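Local coordinates for protein subtilisin-like serine protease (Fervidobacterium pennivorans, PDB 1R6V) that degrades keratin into peptides as a calcium-binding, subtilisin-like serine protease, allowing its bacterium to grow on native feathers, at residues E28-K33 with E93-R98; R534-V539 with L550-N555. The protein carries 1 engineered substitution. One frame throughout, in Å; residues are numbered along the deposited sequence.

Contact 1: E28-K33 with E93-R98; sequences EYTEGK and EPSYKR
Y29 sets its CB, CG and CD1 against CB and CG of P94, CB to P94 CG 3.8 Å, the two side chains meeting at a slant. A chi1 of 65° swings the tyrosine ring over its own main chain, and this brings CG and CD1 onto the proline. Y29 CB also touches Y96 CD2, because the backbones run close here, Y29 CA to Y96 CA 4.1 Å. A rigid proline suits this place because it offers a compact apolar surface to two rings: P94 CG also lies 3.6 Å above the plane of the Y96 ring, towards the rim. Y96 CD2 meets E28 O at the ring edge, while the Y96 hydroxyl bonds E23 O. K97, bent at chi2 (-70°) and chi4, lays its methylenes along the E28-Y29 backbone, with CE 3.4 Å from Y29 O.

Two backbone bonds flank Y29 and Y96: T30 N to S95 O, 2.9 Å, nearly in line with the carbonyl, and K97 N to E28 O, 3.0 Å, with the donor well above the carbonyl plane. Water 3 joins the hydroxyls T30 OG1 and S95 OG to Y96 O; S95 OG also bonds D246 N. Water 2 donates to T30 O and K33 O and accepts from S95 N, carrying the contact further. The arrangement is a single antiparallel, non-hydrogen-bonded bridge between propeptide loops, just beyond the paired strands 33-38 and 89-93.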
ATOM      1  N   GLU A  28       5.927  -5.050  12.982  1.00 26.74           N
ATOM      2  CA  GLU A  28       5.250  -4.322  11.913  1.00 26.29           C
ATOM      3  C   GLU A  28       3.929  -4.918  11.457  1.00 24.79           C
ATOM      4  O   GLU A  28       3.340  -4.425  10.501  1.00 22.95           O
ATOM      5  CB  GLU A  28       6.171  -4.172  10.702  1.00 27.47           C
ATOM      6  CG  GLU A  28       7.237  -3.099  10.848  1.00 30.15           C
ATOM      7  CD  GLU A  28       6.658  -1.710  11.110  1.00 31.65           C
ATOM      8  OE1 GLU A  28       5.478  -1.456  10.767  1.00 31.00           O
ATOM      9  OE2 GLU A  28       7.396  -0.861  11.650  1.00 31.25           O
ATOM     10  N   TYR A  29       3.457  -5.974  12.113  1.00 22.29           N
ATOM     11  CA  TYR A  29       2.193  -6.560  11.702  1.00 21.96           C
ATOM     12  C   TYR A  29       1.390  -7.177  12.836  1.00 22.10           C
ATOM     13  O   TYR A  29       1.934  -7.539  13.887  1.00 23.17           O
ATOM     14  CB  TYR A  29       2.429  -7.578  10.571  1.00 21.49           C
ATOM     15  CG  TYR A  29       3.247  -8.798  10.951  1.00 20.91           C
ATOM     16  CD1 TYR A  29       2.626  -9.946  11.440  1.00 21.49           C
ATOM     17  CD2 TYR A  29       4.638  -8.799  10.828  1.00 20.73           C
ATOM     18  CE1 TYR A  29       3.364 -11.072  11.799  1.00 20.57           C
ATOM     19  CE2 TYR A  29       5.392  -9.924  11.185  1.00 21.47           C
ATOM     20  CZ  TYR A  29       4.739 -11.060  11.675  1.00 22.86           C
ATOM     21  OH  TYR A  29       5.461 -12.176  12.060  1.00 21.40           O
ATOM     22  N   THR A  30       0.084  -7.276  12.627  1.00 21.60           N
ATOM     23  CA  THR A  30      -0.815  -7.846  13.617  1.00 21.98           C
ATOM     24  C   THR A  30      -0.713  -9.360  13.579  1.00 21.37           C
ATOM     25  O   THR A  30      -0.796  -9.966  12.522  1.00 20.38           O
ATOM     26  CB  THR A  30      -2.260  -7.430  13.336  1.00 23.42           C
ATOM     27  OG1 THR A  30      -2.344  -6.000  13.387  1.00 24.97           O
ATOM     28  CG2 THR A  30      -3.214  -8.039  14.368  1.00 23.30           C
ATOM     29  N   GLU A  31      -0.536  -9.969  14.743  1.00 20.13           N
ATOM     30  CA  GLU A  31      -0.411 -11.415  14.809  1.00 20.98           C
ATOM     31  C   GLU A  31      -1.762 -12.134  14.745  1.00 21.31           C
ATOM     32  O   GLU A  31      -2.816 -11.532  14.987  1.00 22.56           O
ATOM     33  CB  GLU A  31       0.317 -11.793  16.106  1.00 20.88           C
ATOM     34  CG  GLU A  31       0.703 -13.255  16.204  1.00 25.87           C
ATOM     35  CD  GLU A  31       1.659 -13.675  15.103  1.00 25.32           C
ATOM     36  OE1 GLU A  31       2.885 -13.447  15.232  1.00 30.07           O
ATOM     37  OE2 GLU A  31       1.173 -14.226  14.102  1.00 23.86           O
ATOM     38  N   GLY A  32      -1.709 -13.416  14.381  1.00 19.74           N
ATOM     39  CA  GLY A  32      -2.889 -14.264  14.340  1.00 20.10           C
ATOM     40  C   GLY A  32      -3.918 -14.148  13.238  1.00 17.41           C
ATOM     41  O   GLY A  32      -5.016 -14.678  13.382  1.00 17.99           O
ATOM     42  N   LYS A  33      -3.580 -13.477  12.142  1.00 17.53           N
ATOM     43  CA  LYS A  33      -4.526 -13.321  11.046  1.00 15.92           C
ATOM     44  C   LYS A  33      -3.793 -13.161   9.723  1.00 14.00           C
ATOM     45  O   LYS A  33      -2.713 -12.571   9.680  1.00 12.89           O
ATOM     46  CB  LYS A  33      -5.393 -12.077  11.280  1.00 19.68           C
ATOM     47  CG  LYS A  33      -6.286 -11.717  10.099  1.00 24.19           C
ATOM     48  CD  LYS A  33      -6.948 -10.350  10.276  1.00 25.16           C
ATOM     49  CE  LYS A  33      -8.102 -10.403  11.258  1.00 28.87           C
ATOM     50  NZ  LYS A  33      -8.850  -9.105  11.225  1.00 28.50           N
ATOM     51  N   GLU A  93      -0.902 -12.294   2.961  1.00 10.44           N
ATOM     52  CA  GLU A  93      -0.113 -11.311   3.707  1.00 11.50           C
ATOM     53  C   GLU A  93      -0.759 -11.022   5.058  1.00 10.97           C
ATOM     54  O   GLU A  93      -1.915 -11.351   5.271  1.00 12.33           O
ATOM     55  CB  GLU A  93      -0.061 -10.009   2.895  1.00 10.84           C
ATOM     56  CG  GLU A  93      -1.435  -9.372   2.725  1.00 12.86           C
ATOM     57  CD  GLU A  93      -1.430  -8.138   1.831  1.00 13.59           C
ATOM     58  OE1 GLU A  93      -2.518  -7.571   1.627  1.00 12.85           O
ATOM     59  OE2 GLU A  93      -0.350  -7.739   1.337  1.00 11.68           O
ATOM     60  N   PRO A  94      -0.017 -10.409   5.994  1.00 12.69           N
ATOM     61  CA  PRO A  94      -0.637 -10.102   7.285  1.00 12.35           C
ATOM     62  C   PRO A  94      -1.317  -8.726   7.154  1.00 14.11           C
ATOM     63  O   PRO A  94      -1.235  -8.083   6.099  1.00 13.59           O
ATOM     64  CB  PRO A  94       0.562 -10.018   8.228  1.00 15.21           C
ATOM     65  CG  PRO A  94       1.598  -9.389   7.348  1.00 14.25           C
ATOM     66  CD  PRO A  94       1.439 -10.153   6.032  1.00 14.06           C
ATOM     67  N   SER A  95      -2.007  -8.294   8.203  1.00 12.56           N
ATOM     68  CA  SER A  95      -2.575  -6.953   8.226  1.00 13.19           C
ATOM     69  C   SER A  95      -1.425  -6.223   8.905  1.00 14.63           C
ATOM     70  O   SER A  95      -0.938  -6.661   9.960  1.00 17.35           O
ATOM     71  CB  SER A  95      -3.817  -6.879   9.113  1.00 14.93           C
ATOM     72  OG  SER A  95      -4.167  -5.532   9.383  1.00 14.40           O
ATOM     73  N   TYR A  96      -0.961  -5.135   8.317  1.00 13.54           N
ATOM     74  CA  TYR A  96       0.156  -4.414   8.899  1.00 14.46           C
ATOM     75  C   TYR A  96      -0.238  -3.370   9.939  1.00 15.89           C
ATOM     76  O   TYR A  96      -1.384  -2.935  10.001  1.00 16.00           O
ATOM     77  CB  TYR A  96       0.976  -3.766   7.791  1.00 14.37           C
ATOM     78  CG  TYR A  96       1.659  -4.789   6.907  1.00 13.60           C
ATOM     79  CD1 TYR A  96       1.067  -5.212   5.717  1.00 12.51           C
ATOM     80  CD2 TYR A  96       2.884  -5.348   7.271  1.00 15.21           C
ATOM     81  CE1 TYR A  96       1.684  -6.170   4.904  1.00 14.65           C
ATOM     82  CE2 TYR A  96       3.512  -6.312   6.456  1.00 16.15           C
ATOM     83  CZ  TYR A  96       2.899  -6.710   5.279  1.00 14.66           C
ATOM     84  OH  TYR A  96       3.480  -7.655   4.467  1.00 16.11           O
ATOM     85  N   LYS A  97       0.730  -2.975  10.763  1.00 16.32           N
ATOM     86  CA  LYS A  97       0.475  -1.973  11.784  1.00 17.21           C
ATOM     87  C   LYS A  97       0.306  -0.599  11.134  1.00 15.55           C
ATOM     88  O   LYS A  97       1.054  -0.245  10.217  1.00 15.75           O
ATOM     89  CB  LYS A  97       1.649  -1.913  12.775  1.00 20.69           C
ATOM     90  CG  LYS A  97       1.889  -3.188  13.573  1.00 26.81           C
ATOM     91  CD  LYS A  97       0.786  -3.448  14.590  1.00 30.15           C
ATOM     92  CE  LYS A  97       1.095  -4.664  15.441  1.00 33.15           C
ATOM     93  NZ  LYS A  97       2.430  -4.551  16.088  1.00 36.64           N
ATOM     94  N   ARG A  98      -0.687   0.160  11.590  1.00 14.64           N
ATOM     95  CA  ARG A  98      -0.907   1.528  11.077  1.00 15.34           C
ATOM     96  C   ARG A  98      -1.210   2.431  12.254  1.00 16.42           C
ATOM     97  O   ARG A  98      -1.721   1.984  13.273  1.00 15.06           O
ATOM     98  CB  ARG A  98      -2.115   1.615  10.142  1.00 12.19           C
ATOM     99  CG  ARG A  98      -2.157   0.596   9.041  1.00 13.37           C
ATOM    100  CD  ARG A  98      -1.180   0.852   7.912  1.00 13.41           C
ATOM    101  NE  ARG A  98      -1.261  -0.245   6.960  1.00 10.28           N
ATOM    102  CZ  ARG A  98      -0.360  -0.507   6.022  1.00 13.46           C
ATOM    103  NH1 ARG A  98       0.714   0.271   5.882  1.00 12.18           N
ATOM    104  NH2 ARG A  98      -0.502  -1.589   5.254  1.00  9.95           N
TER
HETATM  105  O   HOH W   1       3.303  -1.396   8.952  1.00 17.83           O
HETATM  106  O   HOH W   2      -2.304  -9.981  10.421  1.00 18.40           O
HETATM  107  O   HOH W   3      -3.116  -4.305  11.430  1.00 18.96           O

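Contact 2: R534-V539 with L550-N555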
ATOM      1  N   ARG A 534      17.308  -9.639 -10.717  1.00 21.83           N
ATOM      2  CA  ARG A 534      17.624  -9.121 -12.044  1.00 22.23           C
ATOM      3  C   ARG A 534      17.235  -7.641 -12.012  1.00 22.75           C
ATOM      4  O   ARG A 534      16.382  -7.243 -11.222  1.00 19.90           O
ATOM      5  CB  ARG A 534      16.797  -9.834 -13.116  1.00 24.05           C
ATOM      6  CG  ARG A 534      16.825 -11.360 -13.081  1.00 26.55           C
ATOM      7  CD  ARG A 534      18.067 -11.904 -13.757  1.00 29.09           C
ATOM      8  NE  ARG A 534      19.256 -11.464 -13.059  1.00 30.87           N
ATOM      9  CZ  ARG A 534      20.444 -11.280 -13.616  1.00 28.23           C
ATOM     10  NH1 ARG A 534      20.634 -11.492 -14.912  1.00 30.83           N
ATOM     11  NH2 ARG A 534      21.444 -10.864 -12.861  1.00 30.12           N
ATOM     12  N   GLN A 535      17.859  -6.835 -12.864  1.00 24.09           N
ATOM     13  CA  GLN A 535      17.559  -5.408 -12.915  1.00 26.07           C
ATOM     14  C   GLN A 535      17.455  -4.906 -14.350  1.00 25.89           C
ATOM     15  O   GLN A 535      18.051  -5.471 -15.266  1.00 26.55           O
ATOM     16  CB  GLN A 535      18.633  -4.607 -12.171  1.00 28.26           C
ATOM     17  CG  GLN A 535      18.749  -4.935 -10.690  1.00 33.36           C
ATOM     18  CD  GLN A 535      19.811  -4.107  -9.995  1.00 37.15           C
ATOM     19  OE1 GLN A 535      20.895  -3.881 -10.541  1.00 39.94           O
ATOM     20  NE2 GLN A 535      19.513  -3.657  -8.777  1.00 38.99           N
ATOM     21  N   ALA A 536      16.678  -3.844 -14.540  1.00 25.08           N
ATOM     22  CA  ALA A 536      16.500  -3.239 -15.852  1.00 25.34           C
ATOM     23  C   ALA A 536      16.231  -1.760 -15.636  1.00 26.01           C
ATOM     24  O   ALA A 536      15.631  -1.371 -14.636  1.00 24.23           O
ATOM     25  CB  ALA A 536      15.327  -3.881 -16.583  1.00 26.67           C
ATOM     26  N   SER A 537      16.697  -0.930 -16.560  1.00 25.48           N
ATOM     27  CA  SER A 537      16.468   0.495 -16.445  1.00 25.24           C
ATOM     28  C   SER A 537      16.037   0.990 -17.811  1.00 25.03           C
ATOM     29  O   SER A 537      16.545   0.535 -18.836  1.00 23.42           O
ATOM     30  CB  SER A 537      17.740   1.216 -15.993  1.00 28.56           C
ATOM     31  OG  SER A 537      18.769   1.075 -16.947  1.00 32.69           O
ATOM     32  N   PHE A 538      15.069   1.899 -17.818  1.00 23.02           N
ATOM     33  CA  PHE A 538      14.561   2.471 -19.057  1.00 23.70           C
ATOM     34  C   PHE A 538      14.599   3.976 -18.872  1.00 24.24           C
ATOM     35  O   PHE A 538      13.699   4.555 -18.271  1.00 23.30           O
ATOM     36  CB  PHE A 538      13.130   1.988 -19.308  1.00 23.45           C
ATOM     37  CG  PHE A 538      13.004   0.492 -19.383  1.00 25.23           C
ATOM     38  CD1 PHE A 538      12.921  -0.273 -18.222  1.00 25.44           C
ATOM     39  CD2 PHE A 538      13.026  -0.157 -20.616  1.00 24.12           C
ATOM     40  CE1 PHE A 538      12.866  -1.670 -18.291  1.00 26.66           C
ATOM     41  CE2 PHE A 538      12.972  -1.550 -20.697  1.00 26.69           C
ATOM     42  CZ  PHE A 538      12.892  -2.311 -19.532  1.00 25.75           C
ATOM     43  N   VAL A 539      15.656   4.603 -19.389  1.00 23.30           N
ATOM     44  CA  VAL A 539      15.855   6.046 -19.258  1.00 23.27           C
ATOM     45  C   VAL A 539      15.035   6.843 -20.267  1.00 22.76           C
ATOM     46  O   VAL A 539      14.937   6.466 -21.431  1.00 23.43           O
ATOM     47  CB  VAL A 539      17.365   6.395 -19.423  1.00 23.53           C
ATOM     48  CG1 VAL A 539      17.577   7.904 -19.383  1.00 24.30           C
ATOM     49  CG2 VAL A 539      18.161   5.732 -18.316  1.00 24.69           C
ATOM     50  N   LEU A 550       4.611  -0.717 -20.152  1.00 19.05           N
ATOM     51  CA  LEU A 550       6.030  -0.989 -20.374  1.00 20.93           C
ATOM     52  C   LEU A 550       6.197  -2.470 -20.057  1.00 21.05           C
ATOM     53  O   LEU A 550       5.837  -2.910 -18.967  1.00 17.88           O
ATOM     54  CB  LEU A 550       6.899  -0.173 -19.415  1.00 22.26           C
ATOM     55  CG  LEU A 550       8.388   0.063 -19.708  1.00 27.54           C
ATOM     56  CD1 LEU A 550       9.152  -0.015 -18.414  1.00 24.73           C
ATOM     57  CD2 LEU A 550       8.939  -0.918 -20.711  1.00 26.23           C
ATOM     58  N   ASN A 551       6.724  -3.232 -21.012  1.00 20.72           N
ATOM     59  CA  ASN A 551       6.928  -4.663 -20.815  1.00 22.27           C
ATOM     60  C   ASN A 551       8.405  -4.909 -20.575  1.00 22.77           C
ATOM     61  O   ASN A 551       9.250  -4.409 -21.317  1.00 21.96           O
ATOM     62  CB  ASN A 551       6.481  -5.458 -22.049  1.00 23.54           C
ATOM     63  CG  ASN A 551       5.027  -5.230 -22.397  1.00 26.11           C
ATOM     64  OD1 ASN A 551       4.136  -5.523 -21.604  1.00 26.99           O
ATOM     65  ND2 ASN A 551       4.777  -4.695 -23.592  1.00 28.94           N
ATOM     66  N   VAL A 552       8.709  -5.681 -19.537  1.00 21.69           N
ATOM     67  CA  VAL A 552      10.085  -5.994 -19.187  1.00 22.47           C
ATOM     68  C   VAL A 552      10.249  -7.513 -19.193  1.00 23.93           C
ATOM     69  O   VAL A 552       9.421  -8.241 -18.642  1.00 22.76           O
ATOM     70  CB  VAL A 552      10.430  -5.439 -17.779  1.00 21.00           C
ATOM     71  CG1 VAL A 552      11.869  -5.764 -17.427  1.00 21.85           C
ATOM     72  CG2 VAL A 552      10.201  -3.931 -17.738  1.00 21.85           C
ATOM     73  N   ASN A 553      11.304  -7.991 -19.844  1.00 25.22           N
ATOM     74  CA  ASN A 553      11.557  -9.424 -19.908  1.00 26.81           C
ATOM     75  C   ASN A 553      12.871  -9.749 -19.220  1.00 25.89           C
ATOM     76  O   ASN A 553      13.943  -9.368 -19.690  1.00 25.23           O
ATOM     77  CB  ASN A 553      11.600  -9.887 -21.366  1.00 30.43           C
ATOM     78  CG  ASN A 553      10.262  -9.741 -22.059  1.00 33.29           C
ATOM     79  OD1 ASN A 553       9.345 -10.529 -21.836  1.00 36.68           O
ATOM     80  ND2 ASN A 553      10.138  -8.722 -22.895  1.00 36.76           N
ATOM     81  N   PHE A 554      12.781 -10.441 -18.090  1.00 22.65           N
ATOM     82  CA  PHE A 554      13.962 -10.833 -17.340  1.00 21.21           C
ATOM     83  C   PHE A 554      14.595 -12.056 -18.005  1.00 20.31           C
ATOM     84  O   PHE A 554      13.926 -12.807 -18.720  1.00 18.64           O
ATOM     85  CB  PHE A 554      13.576 -11.195 -15.891  1.00 21.36           C
ATOM     86  CG  PHE A 554      13.501 -10.012 -14.949  1.00 21.61           C
ATOM     87  CD1 PHE A 554      13.856  -8.734 -15.369  1.00 20.34           C
ATOM     88  CD2 PHE A 554      13.119 -10.192 -13.623  1.00 18.34           C
ATOM     89  CE1 PHE A 554      13.841  -7.653 -14.490  1.00 20.49           C
ATOM     90  CE2 PHE A 554      13.103  -9.115 -12.734  1.00 20.69           C
ATOM     91  CZ  PHE A 554      13.464  -7.840 -13.167  1.00 19.23           C
ATOM     92  N   ASN A 555      15.893 -12.226 -17.780  1.00 21.10           N
ATOM     93  CA  ASN A 555      16.631 -13.381 -18.281  1.00 22.46           C
ATOM     94  C   ASN A 555      17.702 -13.704 -17.243  1.00 20.57           C
ATOM     95  O   ASN A 555      18.035 -12.870 -16.408  1.00 21.23           O
ATOM     96  CB  ASN A 555      17.283 -13.109 -19.652  1.00 25.17           C
ATOM     97  CG  ASN A 555      18.252 -11.934 -19.631  1.00 27.22           C
ATOM     98  OD1 ASN A 555      19.197 -11.900 -18.853  1.00 29.33           O
ATOM     99  ND2 ASN A 555      18.015 -10.965 -20.504  1.00 30.80           N
TER
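R534 CB stands over the centre of the F554 ring, 3.6 Å from the centroid and only 4° off the ring normal, a CH-pi contact made by the aliphatic root of the arginine. At the other end the roles are reversed: L550 CD1 lies over one face of the F538 ring, 4.0 Å from its centroid and displaced towards the rim. A flat ring suits each place, since it offers a broad apolar surface to a methyl or methylene group.

Aliphatic contacts fill in between. V552 stands between A536 and F538: its CG1, anti to the backbone N (chi1 -180°), meets A536 CB at 4.0 Å, while CG2 touches F538 CE1 at 3.5 Å. The branched valine thus serves two neighbours, and the small alanine presents a single methyl where the bulkier V552 comes across from the opposing strand. F554 also packs on V502 and meets F669 edge-to-face.

Polar contact is confined to the end of the pair. There R534, its chain bent at chi2 and chi3, turns NH1 towards N555 O at 3.3 Å, in the guanidinium plane, although the modelled position of that oxygen is doubtful. The long arginine can thus cover F554 with its first carbon and still carry its charge to the margin.

No backbone hydrogen bond joins the two strands, whose axes approach to 8.7 Å, with 148° between their directions, and whose backbones spread apart toward F538 and L550. A536 and F538 pair with strand 496-505, L550 and V552 with strand 446-455, so the inward-facing residues form the hydrophobic filling between two sheets, the face-to-face packing of a beta-sandwich, here in the Ig-like domain of fervidolysin.

How the contacts relate
From the N terminus the chain first passes 28-33, leads into strand 33-38 and runs through the propeptide's helices and strands before 93-98 comes back alongside, so contact 1 closes a long loop of about 60 residues. The chain then builds the catalytic domain and the first strands of the following sandwich. Only later does contact 2 close a short loop, where strand 535-543 leaves one sheet and strand 549-553 joins the other. The two loops are in series, neither nesting nor crossing. Their centres lie 32 Å apart, with no touch between them: contact 1 ties together two ends of the propeptide fold beside the catalytic domain, contact 2 the two sheets of a sandwich.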